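Local coordinates for protein probable 2-hydroxyhepta-2,4-diene-1,7-dioate isomerase (Thermus thermophilus, PDB 2DFU) that probably acts as a metal-dependent isomerase or hydrolase of the fumarylacetoacetate hydrolase family, its likely reaction being isomerisation of 2-hydroxyhepta-2,4-diene-1,7-dioate, at residues I3-F6 and R10-V13; F79-N84 and A143-A148; L86-N91 and T98-P103; L111-E116 and T187-T192; D123-V128 and L134-G139. All coordinates share one frame; numbering follows the deposited sequence.

In the fold
From the N terminus, the chain first folds back on itself in interaction 1, a tight hairpin closed before the other contacts begin. Interaction 2 then links strand 78-81 to strand 137-148 over 58 intervening residues, and two local contacts fall within that span: interaction 3, which closes the short loop between 86-91 and 98-103, and interaction 5, which closes the one between 123-128 and 134-139. Interaction 4 joins 111-116 to 187-192 and crosses interaction 2, since their segments alternate along the chain; interaction 5 lies within its loop too. Interactions 2 and 4 touch through neighbouring strands 111-121 and 137-148, and I146 packs on V102 between interactions 2 and 3.

Interaction 1. Residues I3-F6 and R10-V13; sequences ILRF and RWGV
R5 and W11 face each other across an antiparallel beta hairpin, strand 2-6 running into strand 10-15, as a non-hydrogen-bonded pair. The aliphatic part of the arginine lies over the indole: R5 CG sits 3.3 Å from the centroid of the W11 six-membered ring, almost on the ring normal, and CD follows over the same face. On that side of the sheet, I3 CG2 comes up to the edge of the indole, 3.6 Å from W11 CE3. The other side carries F6 and R10. With F6 CG placed between its own backbone N and carbonyl carbon (chi1 62°), the phenyl ring leans over the second strand, where R10 CB covers one face and G12 N lies at its edge. A side chain at G12 would come up tightly against F6 CE1. Four backbone bonds hold the register, two each for the pairs L4 with G12 and F6 with R10. Further out, strand 18-22 pairs with 10-15, and Y34 meets the F6 ring edge-to-face. R10 pairs with E8 and E21, R5 NH1 with the carbonyl of P43. The straightest hairpin bond runs from L4 N to G12 O, 2.9 Å long with 171° at the hydrogen.

Interaction 2. Residues F79-N84 and A143-A148; sequences FLKGPN and AVDITA
D145 and K81 meet in a buried salt bridge, with K81 NZ 2.7 Å from D145 OD1. The lysine does not come in within the carboxylate plane but from above it, 42° out. Its chain starts toward the aspartate and then bends at both chi3 and chi4, which brings the ammonium round to OD1; I146 O is a more distant neighbour of NZ at 3.7 Å. From its side D145 holds CG anti to the backbone N (chi1 172°), reaching across the gap between two backbones that stay well apart, K81 CA to D145 CA being 9.5 Å. F79 is the third partner. Its ring points edge-on at the second carboxylate oxygen, with CZ 3.3 Å from D145 OD2 and the oxygen near the ring plane, so the positive rim of the phenyl faces a negative atom. Charges are dense here: K162 NZ pairs with OD2, while E114 and E116 bring further carboxylates close, which is consistent with an acidic metal-binding site of this family. Strand 50-53 lies beside 78-81, strands 111-121 and 168-175 flank 137-148, and W158, just before helix 159-162, meets F79 edge-to-face.

Interaction 3. Residues L86-N91 and T98-P103; sequences LARPGN and TAEPVP
E100 reaches across to R88 and is met twice, by the backbone and by the guanidinium. With CG anti to its own N (chi1 174°) and the chain extended beyond, the glutamate brings OE1 to R88 N, 2.8 Å away, where OE1 takes the amide hydrogen on its anti lone pair in a nearly straight bond of 166°. R88 bends back at chi3, and this turn lays its guanidinium on the carboxylate. The two flat groups are stacked, their planes 20° apart, and OE1 lies over one face, 3.7 Å from R88 NH1. That is a long salt bridge of charge alone, since no N-H points at the oxygen. The backbone answers in return through a longer bond from E100 N to R88 O at 3.2 Å.

At the far end T98 OG1 accepts from N91 N at 2.8 Å; the same OG1 also bonds to the carbonyl of D94. Between these, A99 CB packs 3.5 Å from G90 CA. One water bridges L86 O and E100 OE1, another R88 O and E100 O, and a third, at the guanidinium edge, links R88 NH2 to T98 O. The contact closes the loop between two short strands, 86-87 beside strand 168-175 and 102-104 beside 250-259.

A leucine in place of E100 would probably leave R88 N and K166 without their acceptor and let the guanidinium turn. K166 pairs with OE2, R88 stacks over the carboxylate at longer range, and OE1 takes an amide and a water, which would probably favour the ionised form.

Interaction 4. Residues L111-E116 and T187-T192; sequences LHYEGE and TYVNGT
V189 and Y113 approach from opposite directions, methyl against ring. V189 CG2 sits over one face of the tyrosine, 3.9 Å from the ring centroid and 14° off the normal, a CH-pi contact that leans toward the CE2 and CZ side of the ring. The first torsion of Y113 (chi1 53°) presents that face, setting CG astride its own main chain, flanked by N and C. T187 comes in obliquely, with CG2 4.2 Å from Y113 CD1. Its hydroxyl turns the other way, where OG1 passes 3.5 Å from G115 CA; a side chain on that glycine would run into it. The hydroxyl bonds to Q195 OE1, which also takes the G115 amide, so one glutamine holds both segments. A serine at Y113 would probably open a gap beneath V189 and deprive T187 CG2 of an aromatic neighbour. R194 and L242, from the strands on either side of 184-189, also touch the ring. Beyond V189 the chain reverses through a type I' beta turn, V189 to T192, closing a hairpin with strand 192-198. Y113 and G115 thus pack the broken strand 111-121 on the sheet that holds this hairpin, a sheet-to-sheet contact within the fumarylacetoacetate hydrolase-type domain.

Interaction 5. Residues D123-V128 and L134-G139; sequences DRMRHV and LDHVLG
D123 N donates to H136 O across 3.0 Å at 162°, a backbone bond that holds the two segments where D123 CA and H136 CA are 4.8 Å apart. H136 then supplies most of the side-chain contact. Its CG lies anti to the carbonyl carbon (chi1 -65°), which sends the imidazole into the bend made by the loop 123-128. R124 O lies at the ring edge, near the plane and 3.4 Å from H136 CD2, and D123 CB approaches the same carbon obliquely. M125 lies across the root of the histidine: its CG is 3.6 Å from H136 CB, and the bend at chi3 (81°) keeps the terminal methyl close to the same atom. The sulfur stands oblique to the imidazole, 5.2 Å from M125 SD to the ring centroid. V128 CG1 comes obliquely within 3.9 Å of H136 CE1.

The contact closes a short connection between strands 111-121 and 137-148, antiparallel neighbours in the sheet, with helix 130-133 in between. Just beyond it, L138 and G139 both face V120, a classic beta bulge near the start of the second strand. V137 N bonds back to L134 O and rounds off the 3-10 segment 134-136.

H136 ND1 bonds to the carbonyl of K132, which fixes the rotation of the ring. M125 and V137 rest on L210 of helix 206-214, while S211 and S214 of that helix take the backbone of V128. R124 turns outward to a salt bridge with E220, and H127 packs on P263 of the second subunit.

Interaction 1. Residues I3-F6 and R10-V13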
# COMPACT_ATOMS: atom_id res chain seq x y z
N ILE A 3 -5.05 -0.88 -23.37
CA ILE A 3 -6.17 -0.76 -22.45
C ILE A 3 -5.95 0.49 -21.59
O ILE A 3 -4.85 0.70 -21.08
CB ILE A 3 -6.27 -2.00 -21.52
CG1 ILE A 3 -6.86 -3.18 -22.31
CG2 ILE A 3 -7.10 -1.67 -20.28
CD1 ILE A 3 -6.98 -4.45 -21.50
N LEU A 4 -6.99 1.31 -21.45
CA LEU A 4 -6.85 2.52 -20.64
C LEU A 4 -8.01 2.76 -19.69
O LEU A 4 -9.06 2.13 -19.80
CB LEU A 4 -6.69 3.75 -21.53
CG LEU A 4 -7.90 4.10 -22.39
CD1 LEU A 4 -7.92 5.59 -22.72
CD2 LEU A 4 -7.88 3.26 -23.65
N ARG A 5 -7.80 3.66 -18.74
CA ARG A 5 -8.83 4.06 -17.78
C ARG A 5 -9.00 5.54 -18.03
O ARG A 5 -8.02 6.25 -18.18
CB ARG A 5 -8.37 3.86 -16.33
CG ARG A 5 -8.66 2.49 -15.76
CD ARG A 5 -8.23 2.42 -14.30
NE ARG A 5 -9.17 3.09 -13.40
CZ ARG A 5 -8.88 4.14 -12.64
NH1 ARG A 5 -7.67 4.68 -12.64
NH2 ARG A 5 -9.81 4.63 -11.83
N PHE A 6 -10.24 6.01 -18.05
CA PHE A 6 -10.49 7.42 -18.32
C PHE A 6 -11.75 7.95 -17.64
O PHE A 6 -12.59 7.19 -17.17
CB PHE A 6 -10.59 7.64 -19.82
CG PHE A 6 -11.72 6.90 -20.46
CD1 PHE A 6 -11.63 5.54 -20.71
CD2 PHE A 6 -12.91 7.56 -20.78
CE1 PHE A 6 -12.70 4.83 -21.25
CE2 PHE A 6 -13.99 6.87 -21.32
CZ PHE A 6 -13.88 5.50 -21.56
N ARG A 10 -13.69 4.84 -15.93
CA ARG A 10 -14.18 3.94 -16.97
C ARG A 10 -13.00 3.23 -17.62
O ARG A 10 -11.88 3.72 -17.57
CB ARG A 10 -14.95 4.73 -18.03
CG ARG A 10 -16.27 5.32 -17.55
CD ARG A 10 -16.93 6.17 -18.63
NE ARG A 10 -18.16 6.81 -18.17
CZ ARG A 10 -19.38 6.32 -18.35
NH1 ARG A 10 -19.56 5.19 -19.01
NH2 ARG A 10 -20.43 6.98 -17.88
N TRP A 11 -13.27 2.06 -18.20
CA TRP A 11 -12.24 1.30 -18.89
C TRP A 11 -12.54 1.31 -20.38
O TRP A 11 -13.69 1.44 -20.79
CB TRP A 11 -12.20 -0.16 -18.40
CG TRP A 11 -11.60 -0.35 -17.04
CD1 TRP A 11 -12.28 -0.44 -15.85
CD2 TRP A 11 -10.21 -0.53 -16.72
NE1 TRP A 11 -11.39 -0.67 -14.82
CE2 TRP A 11 -10.12 -0.73 -15.33
CE3 TRP A 11 -9.04 -0.55 -17.49
CZ2 TRP A 11 -8.90 -0.94 -14.68
CZ3 TRP A 11 -7.82 -0.76 -16.84
CH2 TRP A 11 -7.76 -0.96 -15.45
N GLY A 12 -11.50 1.16 -21.19
CA GLY A 12 -11.70 1.15 -22.62
C GLY A 12 -10.48 0.64 -23.36
O GLY A 12 -9.42 0.42 -22.77
N VAL A 13 -10.65 0.45 -24.66
CA VAL A 13 -9.58 -0.01 -25.54
C VAL A 13 -9.31 1.11 -26.54
O VAL A 13 -10.23 1.78 -26.99
CB VAL A 13 -9.99 -1.30 -26.28
CG1 VAL A 13 -8.96 -1.65 -27.33
CG2 VAL A 13 -10.11 -2.44 -25.29

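Interaction 2. Residues F79-N84 and A143-A148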
# COMPACT_ATOMS: atom_id res chain seq x y z
N PHE A 79 10.50 -2.24 -2.35
CA PHE A 79 9.95 -1.17 -1.53
C PHE A 79 8.54 -0.89 -2.01
O PHE A 79 8.18 -1.20 -3.15
CB PHE A 79 10.82 0.11 -1.56
CG PHE A 79 10.95 0.75 -2.91
CD1 PHE A 79 11.97 0.36 -3.78
CD2 PHE A 79 10.10 1.77 -3.29
CE1 PHE A 79 12.14 1.00 -5.01
CE2 PHE A 79 10.25 2.42 -4.52
CZ PHE A 79 11.27 2.03 -5.38
N LEU A 80 7.72 -0.32 -1.13
CA LEU A 80 6.32 -0.03 -1.45
C LEU A 80 6.01 1.44 -1.67
O LEU A 80 6.72 2.33 -1.20
CB LEU A 80 5.42 -0.54 -0.33
CG LEU A 80 5.52 -2.02 0.06
CD1 LEU A 80 4.82 -2.23 1.40
CD2 LEU A 80 4.90 -2.90 -1.03
N LYS A 81 4.92 1.67 -2.40
CA LYS A 81 4.41 3.01 -2.65
C LYS A 81 2.92 2.87 -2.41
O LYS A 81 2.32 1.84 -2.74
CB LYS A 81 4.68 3.44 -4.10
CG LYS A 81 6.11 3.89 -4.37
CD LYS A 81 6.39 3.98 -5.87
CE LYS A 81 6.43 5.41 -6.39
NZ LYS A 81 7.71 6.12 -6.12
N GLY A 82 2.31 3.87 -1.79
CA GLY A 82 0.88 3.80 -1.55
C GLY A 82 0.17 4.32 -2.78
O GLY A 82 0.78 5.00 -3.60
N PRO A 83 -1.13 4.00 -2.96
CA PRO A 83 -1.89 4.48 -4.12
C PRO A 83 -1.91 6.01 -4.21
O PRO A 83 -2.14 6.57 -5.28
CB PRO A 83 -3.28 3.90 -3.88
CG PRO A 83 -2.96 2.59 -3.19
CD PRO A 83 -1.91 3.01 -2.19
N ASN A 84 -1.67 6.69 -3.09
CA ASN A 84 -1.66 8.15 -3.08
C ASN A 84 -0.56 8.72 -3.99
O ASN A 84 -0.63 9.87 -4.41
CB ASN A 84 -1.44 8.67 -1.66
CG ASN A 84 -0.09 8.25 -1.10
OD1 ASN A 84 0.15 7.07 -0.83
ND2 ASN A 84 0.81 9.22 -0.93
N ALA A 143 6.10 4.24 -16.10
CA ALA A 143 6.04 4.98 -14.85
C ALA A 143 7.27 5.83 -14.64
O ALA A 143 8.31 5.63 -15.27
CB ALA A 143 5.88 4.04 -13.68
N VAL A 144 7.14 6.79 -13.74
CA VAL A 144 8.26 7.62 -13.35
C VAL A 144 8.27 7.45 -11.83
O VAL A 144 7.32 7.85 -11.15
CB VAL A 144 8.06 9.11 -13.67
CG1 VAL A 144 9.14 9.92 -12.99
CG2 VAL A 144 8.09 9.34 -15.16
N ASP A 145 9.32 6.83 -11.31
CA ASP A 145 9.44 6.63 -9.88
C ASP A 145 10.08 7.89 -9.29
O ASP A 145 11.31 8.00 -9.25
CB ASP A 145 10.29 5.38 -9.61
CG ASP A 145 10.64 5.18 -8.14
OD1 ASP A 145 10.11 5.92 -7.29
OD2 ASP A 145 11.45 4.27 -7.84
N ILE A 146 9.26 8.85 -8.89
CA ILE A 146 9.76 10.09 -8.30
C ILE A 146 10.43 9.77 -6.96
O ILE A 146 9.85 9.08 -6.12
CB ILE A 146 8.63 11.10 -8.08
CG1 ILE A 146 7.99 11.47 -9.43
CG2 ILE A 146 9.17 12.35 -7.38
CD1 ILE A 146 8.89 12.31 -10.33
N THR A 147 11.65 10.28 -6.76
CA THR A 147 12.41 10.01 -5.55
C THR A 147 13.01 11.23 -4.85
O THR A 147 13.68 12.06 -5.47
CB THR A 147 13.59 9.05 -5.87
OG1 THR A 147 13.09 7.87 -6.52
CG2 THR A 147 14.33 8.67 -4.61
N ALA A 148 12.77 11.34 -3.54
CA ALA A 148 13.35 12.43 -2.77
C ALA A 148 14.58 11.81 -2.10
O ALA A 148 14.47 11.19 -1.03
CB ALA A 148 12.36 12.94 -1.74

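Interaction 3. Residues L86-N91 and T98-P103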
# COMPACT_ATOMS: atom_id res chain seq x y z
N LEU A 86 0.05 7.78 -6.99
CA LEU A 86 -0.39 7.79 -8.38
C LEU A 86 -0.74 9.18 -8.89
O LEU A 86 -1.41 9.97 -8.21
CB LEU A 86 -1.57 6.85 -8.55
CG LEU A 86 -1.24 5.37 -8.34
CD1 LEU A 86 -2.51 4.55 -8.32
CD2 LEU A 86 -0.30 4.90 -9.44
N ALA A 87 -0.28 9.49 -10.09
CA ALA A 87 -0.55 10.78 -10.71
C ALA A 87 -0.96 10.55 -12.16
O ALA A 87 -0.36 9.73 -12.85
CB ALA A 87 0.69 11.65 -10.63
N ARG A 88 -1.98 11.27 -12.62
CA ARG A 88 -2.48 11.13 -13.98
C ARG A 88 -1.43 11.38 -15.05
O ARG A 88 -0.62 12.29 -14.94
CB ARG A 88 -3.66 12.09 -14.24
CG ARG A 88 -4.90 11.81 -13.40
CD ARG A 88 -6.04 12.72 -13.84
NE ARG A 88 -5.72 14.12 -13.59
CZ ARG A 88 -5.86 14.71 -12.40
NH1 ARG A 88 -6.33 14.01 -11.37
NH2 ARG A 88 -5.52 15.98 -12.25
N PRO A 89 -1.44 10.56 -16.11
CA PRO A 89 -0.50 10.68 -17.21
C PRO A 89 -1.01 11.73 -18.18
O PRO A 89 -2.22 11.91 -18.35
CB PRO A 89 -0.53 9.29 -17.84
CG PRO A 89 -1.98 8.92 -17.68
CD PRO A 89 -2.27 9.35 -16.26
N GLY A 90 -0.10 12.45 -18.82
CA GLY A 90 -0.54 13.43 -19.78
C GLY A 90 -1.19 12.73 -20.96
O GLY A 90 -0.72 11.68 -21.41
N ASN A 91 -2.30 13.29 -21.44
CA ASN A 91 -3.01 12.77 -22.60
C ASN A 91 -2.13 13.07 -23.82
O ASN A 91 -1.75 14.22 -24.05
CB ASN A 91 -4.35 13.49 -22.73
CG ASN A 91 -5.25 12.90 -23.80
OD1 ASN A 91 -4.83 12.68 -24.93
ND2 ASN A 91 -6.50 12.65 -23.43
N THR A 98 -2.40 18.51 -19.86
CA THR A 98 -3.27 17.59 -19.12
C THR A 98 -2.60 16.77 -18.03
O THR A 98 -3.24 16.38 -17.07
CB THR A 98 -3.97 16.61 -20.08
OG1 THR A 98 -2.98 16.00 -20.92
CG2 THR A 98 -5.00 17.33 -20.93
N ALA A 99 -1.30 16.51 -18.18
CA ALA A 99 -0.58 15.73 -17.18
C ALA A 99 -0.73 16.34 -15.78
O ALA A 99 -0.65 17.55 -15.61
CB ALA A 99 0.89 15.64 -17.54
N GLU A 100 -0.97 15.48 -14.79
CA GLU A 100 -1.11 15.96 -13.42
C GLU A 100 0.28 16.32 -12.93
O GLU A 100 1.18 15.47 -12.91
CB GLU A 100 -1.72 14.88 -12.54
CG GLU A 100 -1.77 15.23 -11.06
CD GLU A 100 -2.69 14.31 -10.27
OE1 GLU A 100 -2.84 13.14 -10.66
OE2 GLU A 100 -3.24 14.77 -9.24
N PRO A 101 0.49 17.58 -12.53
CA PRO A 101 1.81 18.00 -12.05
C PRO A 101 2.22 17.31 -10.76
O PRO A 101 1.39 17.03 -9.90
CB PRO A 101 1.65 19.51 -11.86
CG PRO A 101 0.51 19.88 -12.76
CD PRO A 101 -0.44 18.72 -12.56
N VAL A 102 3.51 17.03 -10.65
CA VAL A 102 4.07 16.45 -9.43
C VAL A 102 4.63 17.67 -8.70
O VAL A 102 5.59 18.29 -9.17
CB VAL A 102 5.23 15.48 -9.73
CG1 VAL A 102 5.84 15.00 -8.42
CG2 VAL A 102 4.73 14.30 -10.55
N PRO A 103 4.03 18.05 -7.57
CA PRO A 103 4.53 19.22 -6.84
C PRO A 103 5.94 18.97 -6.30
O PRO A 103 6.21 17.91 -5.77
CB PRO A 103 3.52 19.37 -5.70
CG PRO A 103 2.27 18.76 -6.25
CD PRO A 103 2.79 17.54 -6.96
O HOH W 1 -3.97 11.17 -9.02
O HOH W 2 1.76 13.08 -13.88
O HOH W 3 -4.45 17.45 -14.33

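Interaction 4. Residues L111-E116 and T187-T192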
# COMPACT_ATOMS: atom_id res chain seq x y z
N LEU A 111 15.02 16.11 -5.44
CA LEU A 111 14.02 15.33 -6.18
C LEU A 111 14.65 14.79 -7.47
O LEU A 111 15.19 15.56 -8.26
CB LEU A 111 12.82 16.21 -6.53
CG LEU A 111 11.53 15.45 -6.85
CD1 LEU A 111 11.00 14.80 -5.57
CD2 LEU A 111 10.50 16.40 -7.43
N HIS A 112 14.56 13.48 -7.66
CA HIS A 112 15.12 12.83 -8.84
C HIS A 112 14.10 12.00 -9.63
O HIS A 112 13.11 11.52 -9.07
CB HIS A 112 16.27 11.91 -8.44
CG HIS A 112 17.52 12.64 -8.02
ND1 HIS A 112 17.57 13.45 -6.92
CD2 HIS A 112 18.76 12.66 -8.57
CE1 HIS A 112 18.79 13.94 -6.79
NE2 HIS A 112 19.53 13.48 -7.78
N TYR A 113 14.37 11.85 -10.93
CA TYR A 113 13.50 11.08 -11.82
C TYR A 113 14.11 9.71 -12.15
O TYR A 113 15.33 9.56 -12.23
CB TYR A 113 13.26 11.85 -13.13
CG TYR A 113 14.52 12.30 -13.83
CD1 TYR A 113 15.26 11.43 -14.64
CD2 TYR A 113 15.00 13.60 -13.67
CE1 TYR A 113 16.45 11.85 -15.27
CE2 TYR A 113 16.17 14.03 -14.28
CZ TYR A 113 16.89 13.16 -15.07
OH TYR A 113 18.07 13.60 -15.65
N GLU A 114 13.24 8.73 -12.36
CA GLU A 114 13.64 7.37 -12.69
C GLU A 114 12.55 6.76 -13.59
O GLU A 114 11.48 6.39 -13.09
CB GLU A 114 13.80 6.54 -11.41
CG GLU A 114 14.97 6.96 -10.52
CD GLU A 114 15.00 6.24 -9.16
OE1 GLU A 114 14.37 5.17 -9.02
OE2 GLU A 114 15.68 6.74 -8.24
N GLY A 115 12.81 6.69 -14.90
CA GLY A 115 11.83 6.11 -15.81
C GLY A 115 11.84 4.60 -15.69
O GLY A 115 12.90 4.00 -15.59
N GLU A 116 10.67 3.96 -15.72
CA GLU A 116 10.62 2.51 -15.56
C GLU A 116 9.48 1.80 -16.26
O GLU A 116 8.42 2.39 -16.52
CB GLU A 116 10.54 2.16 -14.07
CG GLU A 116 11.67 2.71 -13.21
CD GLU A 116 11.53 2.32 -11.75
OE1 GLU A 116 10.82 1.33 -11.45
OE2 GLU A 116 12.13 3.00 -10.89
N THR A 187 14.13 7.94 -21.19
CA THR A 187 13.62 9.09 -20.45
C THR A 187 14.18 10.38 -21.03
O THR A 187 15.38 10.49 -21.27
CB THR A 187 14.03 9.02 -18.97
OG1 THR A 187 13.51 7.83 -18.37
CG2 THR A 187 13.50 10.23 -18.22
N TYR A 188 13.30 11.35 -21.26
CA TYR A 188 13.70 12.64 -21.80
C TYR A 188 13.27 13.75 -20.84
O TYR A 188 12.14 13.73 -20.34
CB TYR A 188 13.06 12.90 -23.17
CG TYR A 188 13.39 11.87 -24.23
CD1 TYR A 188 12.68 10.67 -24.31
CD2 TYR A 188 14.42 12.08 -25.14
CE1 TYR A 188 12.98 9.72 -25.27
CE2 TYR A 188 14.74 11.13 -26.10
CZ TYR A 188 14.02 9.95 -26.16
OH TYR A 188 14.33 9.01 -27.11
N VAL A 189 14.16 14.69 -20.57
CA VAL A 189 13.83 15.80 -19.70
C VAL A 189 14.09 17.09 -20.48
O VAL A 189 15.21 17.35 -20.93
CB VAL A 189 14.67 15.78 -18.41
CG1 VAL A 189 14.38 17.01 -17.57
CG2 VAL A 189 14.35 14.51 -17.60
N ASN A 190 13.04 17.88 -20.65
CA ASN A 190 13.12 19.13 -21.39
C ASN A 190 13.70 18.89 -22.79
O ASN A 190 14.55 19.64 -23.28
CB ASN A 190 13.95 20.15 -20.60
CG ASN A 190 13.34 20.45 -19.24
OD1 ASN A 190 12.12 20.53 -19.09
ND2 ASN A 190 14.20 20.62 -18.23
N GLY A 191 13.22 17.83 -23.43
CA GLY A 191 13.65 17.49 -24.78
C GLY A 191 14.97 16.76 -24.93
O GLY A 191 15.36 16.43 -26.05
N THR A 192 15.66 16.50 -23.83
CA THR A 192 16.96 15.82 -23.90
C THR A 192 16.98 14.42 -23.27
O THR A 192 16.51 14.22 -22.14
CB THR A 192 18.05 16.67 -23.20
OG1 THR A 192 18.06 17.98 -23.77
CG2 THR A 192 19.40 16.03 -23.38

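Interaction 5. Residues D123-V128 and L134-G139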
# COMPACT_ATOMS: atom_id res chain seq x y z
N ASP A 123 -4.13 -11.65 -12.88
CA ASP A 123 -4.71 -12.68 -12.02
C ASP A 123 -3.94 -12.73 -10.70
O ASP A 123 -2.73 -12.51 -10.68
CB ASP A 123 -4.63 -14.06 -12.70
CG ASP A 123 -5.16 -14.04 -14.13
OD1 ASP A 123 -6.34 -13.66 -14.32
OD2 ASP A 123 -4.41 -14.40 -15.06
N ARG A 124 -4.65 -13.01 -9.61
CA ARG A 124 -4.03 -13.09 -8.29
C ARG A 124 -2.78 -13.99 -8.35
O ARG A 124 -2.77 -15.02 -9.03
CB ARG A 124 -5.04 -13.65 -7.28
CG ARG A 124 -4.49 -13.84 -5.87
CD ARG A 124 -5.59 -14.13 -4.84
NE ARG A 124 -6.47 -12.98 -4.64
CZ ARG A 124 -7.63 -12.81 -5.27
NH1 ARG A 124 -8.07 -13.71 -6.14
NH2 ARG A 124 -8.36 -11.72 -5.05
N MET A 125 -1.73 -13.58 -7.65
CA MET A 125 -0.49 -14.33 -7.64
C MET A 125 -0.01 -14.66 -6.22
O MET A 125 0.23 -13.76 -5.41
CB MET A 125 0.62 -13.55 -8.35
CG MET A 125 0.32 -13.19 -9.79
SD MET A 125 1.72 -12.32 -10.54
CE MET A 125 2.80 -13.73 -10.97
N ARG A 126 0.15 -15.96 -5.94
CA ARG A 126 0.64 -16.45 -4.65
C ARG A 126 1.45 -17.72 -4.93
O ARG A 126 0.91 -18.70 -5.44
CB ARG A 126 -0.52 -16.78 -3.71
CG ARG A 126 -0.08 -17.46 -2.42
CD ARG A 126 -1.22 -17.65 -1.44
NE ARG A 126 -0.78 -18.29 -0.21
CZ ARG A 126 -0.43 -19.58 -0.11
NH1 ARG A 126 -0.48 -20.37 -1.17
NH2 ARG A 126 -0.03 -20.06 1.05
N HIS A 127 2.73 -17.69 -4.59
CA HIS A 127 3.62 -18.83 -4.83
C HIS A 127 3.52 -19.25 -6.30
O HIS A 127 3.07 -20.35 -6.62
CB HIS A 127 3.26 -20.03 -3.94
CG HIS A 127 3.25 -19.73 -2.48
ND1 HIS A 127 3.98 -18.70 -1.93
CD2 HIS A 127 2.62 -20.33 -1.45
CE1 HIS A 127 3.80 -18.68 -0.62
NE2 HIS A 127 2.97 -19.66 -0.30
N VAL A 128 3.93 -18.35 -7.19
CA VAL A 128 3.90 -18.61 -8.62
C VAL A 128 5.33 -18.79 -9.11
O VAL A 128 6.19 -17.97 -8.82
CB VAL A 128 3.24 -17.43 -9.38
CG1 VAL A 128 3.25 -17.68 -10.88
CG2 VAL A 128 1.81 -17.23 -8.88
N LEU A 134 4.40 -14.52 -16.12
CA LEU A 134 3.84 -13.70 -17.18
C LEU A 134 2.39 -13.98 -17.56
O LEU A 134 1.69 -13.09 -18.06
CB LEU A 134 4.72 -13.78 -18.43
CG LEU A 134 6.16 -13.30 -18.21
CD1 LEU A 134 6.89 -13.20 -19.55
CD2 LEU A 134 6.13 -11.93 -17.51
N ASP A 135 1.94 -15.20 -17.34
CA ASP A 135 0.58 -15.55 -17.69
C ASP A 135 -0.44 -14.85 -16.79
O ASP A 135 -1.62 -14.76 -17.13
CB ASP A 135 0.38 -17.07 -17.60
CG ASP A 135 -0.92 -17.52 -18.22
OD1 ASP A 135 -1.07 -17.37 -19.45
OD2 ASP A 135 -1.80 -18.02 -17.48
N HIS A 136 0.02 -14.36 -15.64
CA HIS A 136 -0.85 -13.67 -14.70
C HIS A 136 -0.84 -12.16 -14.91
O HIS A 136 -1.48 -11.42 -14.16
CB HIS A 136 -0.42 -13.95 -13.25
CG HIS A 136 -0.57 -15.38 -12.84
ND1 HIS A 136 0.19 -16.40 -13.38
CD2 HIS A 136 -1.38 -15.97 -11.93
CE1 HIS A 136 -0.16 -17.55 -12.83
NE2 HIS A 136 -1.11 -17.31 -11.95
N VAL A 137 -0.10 -11.70 -15.91
CA VAL A 137 0.01 -10.27 -16.19
C VAL A 137 -1.08 -9.76 -17.12
O VAL A 137 -1.34 -10.36 -18.17
CB VAL A 137 1.39 -9.93 -16.83
CG1 VAL A 137 1.42 -8.48 -17.30
CG2 VAL A 137 2.50 -10.18 -15.83
N LEU A 138 -1.74 -8.68 -16.73
CA LEU A 138 -2.77 -8.09 -17.57
C LEU A 138 -2.05 -7.32 -18.69
O LEU A 138 -2.34 -7.51 -19.86
CB LEU A 138 -3.65 -7.12 -16.78
CG LEU A 138 -4.66 -6.30 -17.61
CD1 LEU A 138 -5.65 -7.23 -18.31
CD2 LEU A 138 -5.40 -5.33 -16.71
N GLY A 139 -1.10 -6.47 -18.31
CA GLY A 139 -0.37 -5.71 -19.31
C GLY A 139 0.78 -4.90 -18.77
O GLY A 139 1.08 -4.94 -17.58